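Local coordinates for protein GTN Reductase (Agrobacterium tumefaciens, PDB 5N6G) that binds flavin mononucleotide as an Old Yellow Enzyme family ene-reductase and probably reduces carbon-carbon double bonds with electrons from NADH or NADPH, at residues 24-28 / 354-359; 54-60 / 68-72. One frame throughout, in Å; residues are numbered along the deposited sequence.

How the interactions relate
The two contacts start from neighbouring strands of the barrel: 24-28 lies in the loop after strand 19-21, and 54-60 is the end of strand 50-57 and what follows it. Their centres lie about 15 Å apart. Interaction 1 illustrates how a barrel enzyme can build a pocket from pieces distant in sequence, tying the C-terminal segment 354-359 to 24-28; interaction 2 is a local return of the chain, 68-72 folding back over 54-60. The flavin joins them, since T25 OG1 and the backbone N of G55 both donate to FMN O4. They also touch directly, with L24 O 3.1 Å from E54 CB and N27 ND2 3.6 Å from V68 CG2. T25 and Y356 line the 2-phenylacrylic acid site.

Interaction 1: 24-28 / 354-359; sequences LTRNR and TFYGGG. With FMN (flavin mononucleotide), chain B; 8OZ (2-Phenylacrylic acid), chain C.
The guanidinium of R28 is ringed by backbone carbonyls of 354-359: the carbonyl carbon of G357 lies over one face, 3.9 Å above the plane, while the carbonyl oxygens of T354, F355 and G359 line its edge. The Y356 ring has F355 CB over the centre of one face, 3.7 Å above the plane, and N27 OD1 at its edge, 3.5 Å from CD1, with amide and ring planes 63° apart; the N27 ND2 end is held by A66 O. The R26 guanidinium likewise meets carbonyls at its edge. Its NE donates almost straight to F355 O at 2.8 Å, on an in-plane lone pair; the bend at chi2 and chi3 folds the chain back to this oxygen, and Y41 and G362 take its other nitrogens. R28 NH1 and NH2 grip T354 O end-on, NH2 making the shorter bond at 2.8 Å, and R28 NE reaches G359 O at 2.8 Å. The side chain, extended from CG to NE (chi3 166°), carries its charged end along this row of acceptors. Here, in the TIM-barrel fold of the Old Yellow Enzymes, the loop after strand 19-21 meets a C-terminal segment beside the flavin. The Y356 ring reaches both ligands obliquely, its OH 3.3 Å from FMN C7M and 3.5 Å from 8OZ C4. From 24-28, T25 N donates to FMN N5. G357 N donates to R26 O, which also accepts from R28 NH1.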
loop_
_atom_site.group_PDB
_atom_site.type_symbol
_atom_site.label_atom_id
_atom_site.label_comp_id
_atom_site.label_asym_id
_atom_site.label_seq_id
_atom_site.Cartn_x
_atom_site.Cartn_y
_atom_site.Cartn_z
ATOM N N LEU A 24 -3.137 -6.396 0.034
ATOM C CA LEU A 24 -4.528 -6.796 0.193
ATOM C C LEU A 24 -4.880 -6.961 1.671
ATOM O O LEU A 24 -4.570 -7.997 2.269
ATOM C CB LEU A 24 -4.785 -8.094 -0.554
ATOM C CG LEU A 24 -4.569 -8.054 -2.066
ATOM C CD1 LEU A 24 -4.280 -9.460 -2.575
ATOM C CD2 LEU A 24 -5.793 -7.447 -2.719
ATOM N N THR A 25 -5.587 -5.983 2.223
ATOM C CA THR A 25 -6.178 -6.087 3.562
ATOM C C THR A 25 -7.184 -7.227 3.625
ATOM O O THR A 25 -8.132 -7.295 2.831
ATOM C CB THR A 25 -6.854 -4.754 3.911
ATOM O OG1 THR A 25 -5.844 -3.749 4.032
ATOM C CG2 THR A 25 -7.622 -4.821 5.227
ATOM N N ARG A 26 -6.978 -8.146 4.576
ATOM C CA ARG A 26 -7.869 -9.283 4.735
ATOM C C ARG A 26 -8.490 -9.393 6.119
ATOM O O ARG A 26 -9.369 -10.229 6.303
ATOM C CB ARG A 26 -7.131 -10.605 4.417
ATOM C CG ARG A 26 -6.278 -10.590 3.119
ATOM C CD ARG A 26 -7.089 -10.332 1.858
ATOM N NE ARG A 26 -8.205 -11.269 1.748
ATOM C CZ ARG A 26 -8.124 -12.491 1.228
ATOM N NH1 ARG A 26 -6.980 -12.934 0.721
ATOM N NH2 ARG A 26 -9.184 -13.264 1.207
ATOM N N ASN A 27 -8.069 -8.568 7.081
ATOM C CA ASN A 27 -8.640 -8.518 8.440
ATOM C C ASN A 27 -8.689 -9.882 9.127
ATOM O O ASN A 27 -9.707 -10.282 9.719
ATOM C CB ASN A 27 -10.038 -7.910 8.413
ATOM C CG ASN A 27 -10.092 -6.637 7.628
ATOM O OD1 ASN A 27 -10.431 -6.652 6.447
ATOM N ND2 ASN A 27 -9.761 -5.522 8.272
ATOM N N ARG A 28 -7.564 -10.581 9.085
ATOM C CA ARG A 28 -7.468 -11.906 9.670
ATOM C C ARG A 28 -6.337 -11.991 10.685
ATOM O O ARG A 28 -5.753 -13.057 10.884
ATOM C CB ARG A 28 -7.310 -12.937 8.565
ATOM C CG ARG A 28 -8.666 -13.256 7.925
ATOM C CD ARG A 28 -8.440 -14.000 6.677
ATOM N NE ARG A 28 -9.585 -14.667 6.057
ATOM C CZ ARG A 28 -10.347 -14.130 5.107
ATOM N NH1 ARG A 28 -10.167 -12.889 4.723
ATOM N NH2 ARG A 28 -11.268 -14.858 4.507
ATOM N N THR A 354 -15.735 -13.366 1.044
ATOM C CA THR A 354 -14.708 -13.778 1.993
ATOM C C THR A 354 -13.433 -12.952 1.855
ATOM O O THR A 354 -12.378 -13.337 2.374
ATOM C CB THR A 354 -14.419 -15.281 1.854
ATOM O OG1 THR A 354 -14.133 -15.619 0.489
ATOM C CG2 THR A 354 -15.610 -16.100 2.332
ATOM N N PHE A 355 -13.506 -11.795 1.193
ATOM C CA PHE A 355 -12.324 -10.935 1.132
ATOM C C PHE A 355 -11.907 -10.481 2.526
ATOM O O PHE A 355 -10.713 -10.493 2.854
ATOM C CB PHE A 355 -12.572 -9.698 0.261
ATOM C CG PHE A 355 -12.509 -9.940 -1.240
ATOM C CD1 PHE A 355 -12.281 -11.195 -1.776
ATOM C CD2 PHE A 355 -12.675 -8.878 -2.109
ATOM C CE1 PHE A 355 -12.231 -11.394 -3.156
ATOM C CE2 PHE A 355 -12.621 -9.064 -3.486
ATOM C CZ PHE A 355 -12.404 -10.331 -4.014
ATOM N N TYR A 356 -12.872 -10.087 3.365
ATOM C CA TYR A 356 -12.566 -9.398 4.618
ATOM C C TYR A 356 -13.063 -10.195 5.806
ATOM O O TYR A 356 -14.252 -10.520 5.882
ATOM C CB TYR A 356 -13.204 -8.011 4.654
ATOM C CG TYR A 356 -12.906 -7.203 3.426
ATOM C CD1 TYR A 356 -11.632 -6.723 3.197
ATOM C CD2 TYR A 356 -13.889 -6.934 2.493
ATOM C CE1 TYR A 356 -11.340 -5.994 2.072
ATOM C CE2 TYR A 356 -13.610 -6.208 1.366
ATOM C CZ TYR A 356 -12.336 -5.741 1.161
ATOM O OH TYR A 356 -12.040 -5.007 0.043
ATOM N N GLY A 357 -12.157 -10.482 6.742
ATOM C CA GLY A 357 -12.516 -11.149 7.975
ATOM C C GLY A 357 -12.707 -12.640 7.778
ATOM O O GLY A 357 -12.518 -13.193 6.695
ATOM N N GLY A 358 -13.099 -13.292 8.863
ATOM C CA GLY A 358 -13.331 -14.726 8.820
ATOM C C GLY A 358 -12.049 -15.520 9.023
ATOM O O GLY A 358 -11.124 -15.102 9.723
ATOM N N GLY A 359 -11.996 -16.681 8.379
ATOM C CA GLY A 359 -10.922 -17.633 8.596
ATOM C C GLY A 359 -10.376 -18.171 7.288
ATOM O O GLY A 359 -10.167 -17.435 6.320
HETATM N N1 FMN B . -4.592 -1.430 -1.596
HETATM C C2 FMN B . -3.593 -1.032 -0.741
HETATM O O2 FMN B . -2.754 -0.163 -1.069
HETATM N N3 FMN B . -3.488 -1.624 0.499
HETATM C C4 FMN B . -4.339 -2.584 1.013
HETATM O O4 FMN B . -4.129 -3.082 2.118
HETATM C C4A FMN B . -5.407 -2.974 0.119
HETATM N N5 FMN B . -6.238 -3.904 0.517
HETATM C C5A FMN B . -7.153 -4.382 -0.405
HETATM C C6 FMN B . -7.966 -5.449 -0.036
HETATM C C7 FMN B . -8.820 -6.043 -0.955
HETATM C C7M FMN B . -9.658 -7.218 -0.516
HETATM C C8 FMN B . -8.878 -5.562 -2.268
HETATM C C8M FMN B . -9.745 -6.223 -3.304
HETATM C C9 FMN B . -8.084 -4.479 -2.638
HETATM C C9A FMN B . -7.217 -3.895 -1.715
HETATM N N10 FMN B . -6.319 -2.873 -2.090
HETATM C C10 FMN B . -5.421 -2.370 -1.188
HETATM C "C1'" FMN B . -6.243 -2.496 -3.509
HETATM C "C2'" FMN B . -5.436 -3.518 -4.300
HETATM O "O2'" FMN B . -4.067 -3.514 -3.882
HETATM C "C3'" FMN B . -5.490 -3.286 -5.811
HETATM O "O3'" FMN B . -5.058 -1.960 -6.106
HETATM C "C4'" FMN B . -6.880 -3.487 -6.412
HETATM O "O4'" FMN B . -7.409 -4.757 -6.024
HETATM C "C5'" FMN B . -6.880 -3.337 -7.922
HETATM O "O5'" FMN B . -6.052 -4.350 -8.529
HETATM P P FMN B . -6.620 -5.673 -9.280
HETATM O O1P FMN B . -7.428 -5.157 -10.451
HETATM O O2P FMN B . -7.510 -6.364 -8.261
HETATM O O3P FMN B . -5.404 -6.438 -9.655
HETATM C C4 8OZ C . -9.914 -2.554 1.338
HETATM C C5 8OZ C . -10.429 -2.640 2.611
HETATM C C6 8OZ C . -9.800 -1.988 3.647
HETATM C C7 8OZ C . -8.645 -1.262 3.417
HETATM C C8 8OZ C . -6.658 0.398 0.720
HETATM C C 8OZ C . -5.801 -0.652 2.766
HETATM O O 8OZ C . -5.578 0.848 0.420
HETATM C C1 8OZ C . -6.803 -0.499 1.913
HETATM C C2 8OZ C . -8.106 -1.183 2.140
HETATM C C3 8OZ C . -8.763 -1.826 1.095
HETATM O O1 8OZ C . -7.748 0.680 0.048
#

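Interaction 2: 54-60 / 68-72; sequences EGTPISQ and VPGLY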
loop_
_atom_site.group_PDB
_atom_site.type_symbol
_atom_site.label_atom_id
_atom_site.label_comp_id
_atom_site.label_asym_id
_atom_site.label_seq_id
_atom_site.Cartn_x
_atom_site.Cartn_y
_atom_site.Cartn_z
ATOM N N GLU A 54 -0.467 -6.841 2.922
ATOM C CA GLU A 54 -1.579 -6.017 3.376
ATOM C C GLU A 54 -1.053 -4.796 4.111
ATOM O O GLU A 54 -0.005 -4.843 4.754
ATOM C CB GLU A 54 -2.481 -6.830 4.314
ATOM C CG GLU A 54 -1.839 -7.264 5.639
ATOM C CD GLU A 54 -2.432 -8.567 6.177
ATOM O OE1 GLU A 54 -3.505 -8.537 6.832
ATOM O OE2 GLU A 54 -1.818 -9.632 5.939
ATOM N N GLY A 55 -1.804 -3.705 4.072
ATOM C CA GLY A 55 -1.404 -2.549 4.839
ATOM C C GLY A 55 -1.180 -2.920 6.284
ATOM O O GLY A 55 -1.991 -3.645 6.887
ATOM N N THR A 56 -0.060 -2.474 6.834
ATOM C CA THR A 56 0.321 -2.813 8.200
ATOM C C THR A 56 0.646 -1.531 8.956
ATOM O O THR A 56 1.631 -0.842 8.624
ATOM C CB THR A 56 1.474 -3.824 8.187
ATOM O OG1 THR A 56 1.742 -4.267 9.531
ATOM C CG2 THR A 56 2.727 -3.303 7.561
ATOM N N PRO A 57 -0.163 -1.136 9.934
ATOM C CA PRO A 57 0.020 0.181 10.543
ATOM C C PRO A 57 1.281 0.295 11.365
ATOM O O PRO A 57 1.722 -0.648 12.031
ATOM C CB PRO A 57 -1.238 0.353 11.404
ATOM C CG PRO A 57 -2.276 -0.441 10.626
ATOM C CD PRO A 57 -1.513 -1.666 10.170
ATOM N N ILE A 58 1.842 1.508 11.320
ATOM C CA ILE A 58 3.042 1.846 12.087
ATOM C C ILE A 58 2.748 2.104 13.557
ATOM O O ILE A 58 3.684 2.172 14.374
ATOM C CB ILE A 58 3.711 3.094 11.479
ATOM C CG1 ILE A 58 2.738 4.275 11.524
ATOM C CG2 ILE A 58 4.145 2.820 10.047
ATOM C CD1 ILE A 58 3.327 5.583 10.992
ATOM N N SER A 59 1.483 2.249 13.926
ATOM C CA SER A 59 1.101 2.607 15.283
ATOM C C SER A 59 -0.374 2.290 15.437
ATOM O O SER A 59 -1.094 2.131 14.450
ATOM C CB SER A 59 1.320 4.086 15.553
ATOM O OG SER A 59 0.470 4.824 14.683
ATOM N N GLN A 60 -0.831 2.261 16.689
ATOM C CA GLN A 60 -2.257 2.082 16.917
ATOM C C GLN A 60 -3.038 3.279 16.375
ATOM O O GLN A 60 -4.141 3.124 15.839
ATOM C CB GLN A 60 -2.527 1.885 18.409
ATOM C CG GLN A 60 -3.960 1.488 18.689
ATOM C CD GLN A 60 -4.269 1.424 20.150
ATOM O OE1 GLN A 60 -3.363 1.395 20.982
ATOM N NE2 GLN A 60 -5.555 1.412 20.483
ATOM N N VAL A 68 -6.324 -6.041 11.844
ATOM C CA VAL A 68 -5.267 -5.746 10.886
ATOM C C VAL A 68 -3.923 -5.896 11.586
ATOM O O VAL A 68 -3.749 -5.346 12.690
ATOM C CB VAL A 68 -5.420 -4.325 10.328
ATOM C CG1 VAL A 68 -4.187 -3.867 9.595
ATOM C CG2 VAL A 68 -6.644 -4.248 9.438
ATOM N N PRO A 69 -2.965 -6.603 10.993
ATOM C CA PRO A 69 -1.667 -6.783 11.653
ATOM C C PRO A 69 -0.870 -5.493 11.590
ATOM O O PRO A 69 -0.871 -4.798 10.578
ATOM C CB PRO A 69 -1.001 -7.879 10.814
ATOM C CG PRO A 69 -1.542 -7.641 9.463
ATOM C CD PRO A 69 -2.984 -7.245 9.671
ATOM N N GLY A 70 -0.172 -5.176 12.681
ATOM C CA GLY A 70 0.659 -3.997 12.749
ATOM C C GLY A 70 2.147 -4.291 12.877
ATOM O O GLY A 70 2.597 -5.434 12.813
ATOM N N LEU A 71 2.920 -3.209 13.064
ATOM C CA LEU A 71 4.356 -3.290 13.302
ATOM C C LEU A 71 4.752 -2.666 14.636
ATOM O O LEU A 71 5.919 -2.329 14.830
ATOM C CB LEU A 71 5.112 -2.622 12.154
ATOM C CG LEU A 71 5.165 -3.489 10.903
ATOM C CD1 LEU A 71 5.636 -2.644 9.722
ATOM C CD2 LEU A 71 6.063 -4.692 11.108
ATOM N N TYR A 72 3.813 -2.531 15.574
ATOM C CA TYR A 72 4.065 -1.761 16.796
ATOM C C TYR A 72 3.986 -2.594 18.073
ATOM O O TYR A 72 4.092 -2.037 19.183
ATOM C CB TYR A 72 3.096 -0.571 16.856
ATOM C CG TYR A 72 1.628 -0.924 16.739
ATOM C CD1 TYR A 72 0.881 -1.277 17.864
ATOM C CD2 TYR A 72 0.994 -0.933 15.505
ATOM C CE1 TYR A 72 -0.469 -1.590 17.761
ATOM C CE2 TYR A 72 -0.339 -1.259 15.383
ATOM C CZ TYR A 72 -1.069 -1.590 16.498
ATOM O OH TYR A 72 -2.405 -1.917 16.375
#
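T56 and P69 make the side-chain hydrogen bond of this contact, T56 OG1 donating to P69 O at 2.9 Å from above the carbonyl plane. A chi1 of -174° sets OG1 across from the T56 nitrogen, where the hydroxyl meets that oxygen while CG2 meets L71 CD1, 3.7 Å away, the two side chains crossing at about a right angle. A backbone bond from L71 N to P57 O, 3.0 Å long, ties the two backbones together one step further on. P57 CD rests 3.5 Å from V68 CG1, while E54 comes against the P69 ring from the opposite direction, its OE1 3.2 Å from P69 CD. At the far end the Y72 ring has the S59-Q60 peptide over one face, with Q60 N 3.7 Å above its centre and P57 O at its edge. Further out, Q63 holds the Y72 hydroxyl, and Y42 binds E54 OE2. G55 lies in the flavin pocket. The result is a return of the chain after barrel strand 50-57: W80 of helix 74-89 packs against E54, T56, P69 and L71, while strand 94-99 pairs with T56 and I58 through Q97 and W99.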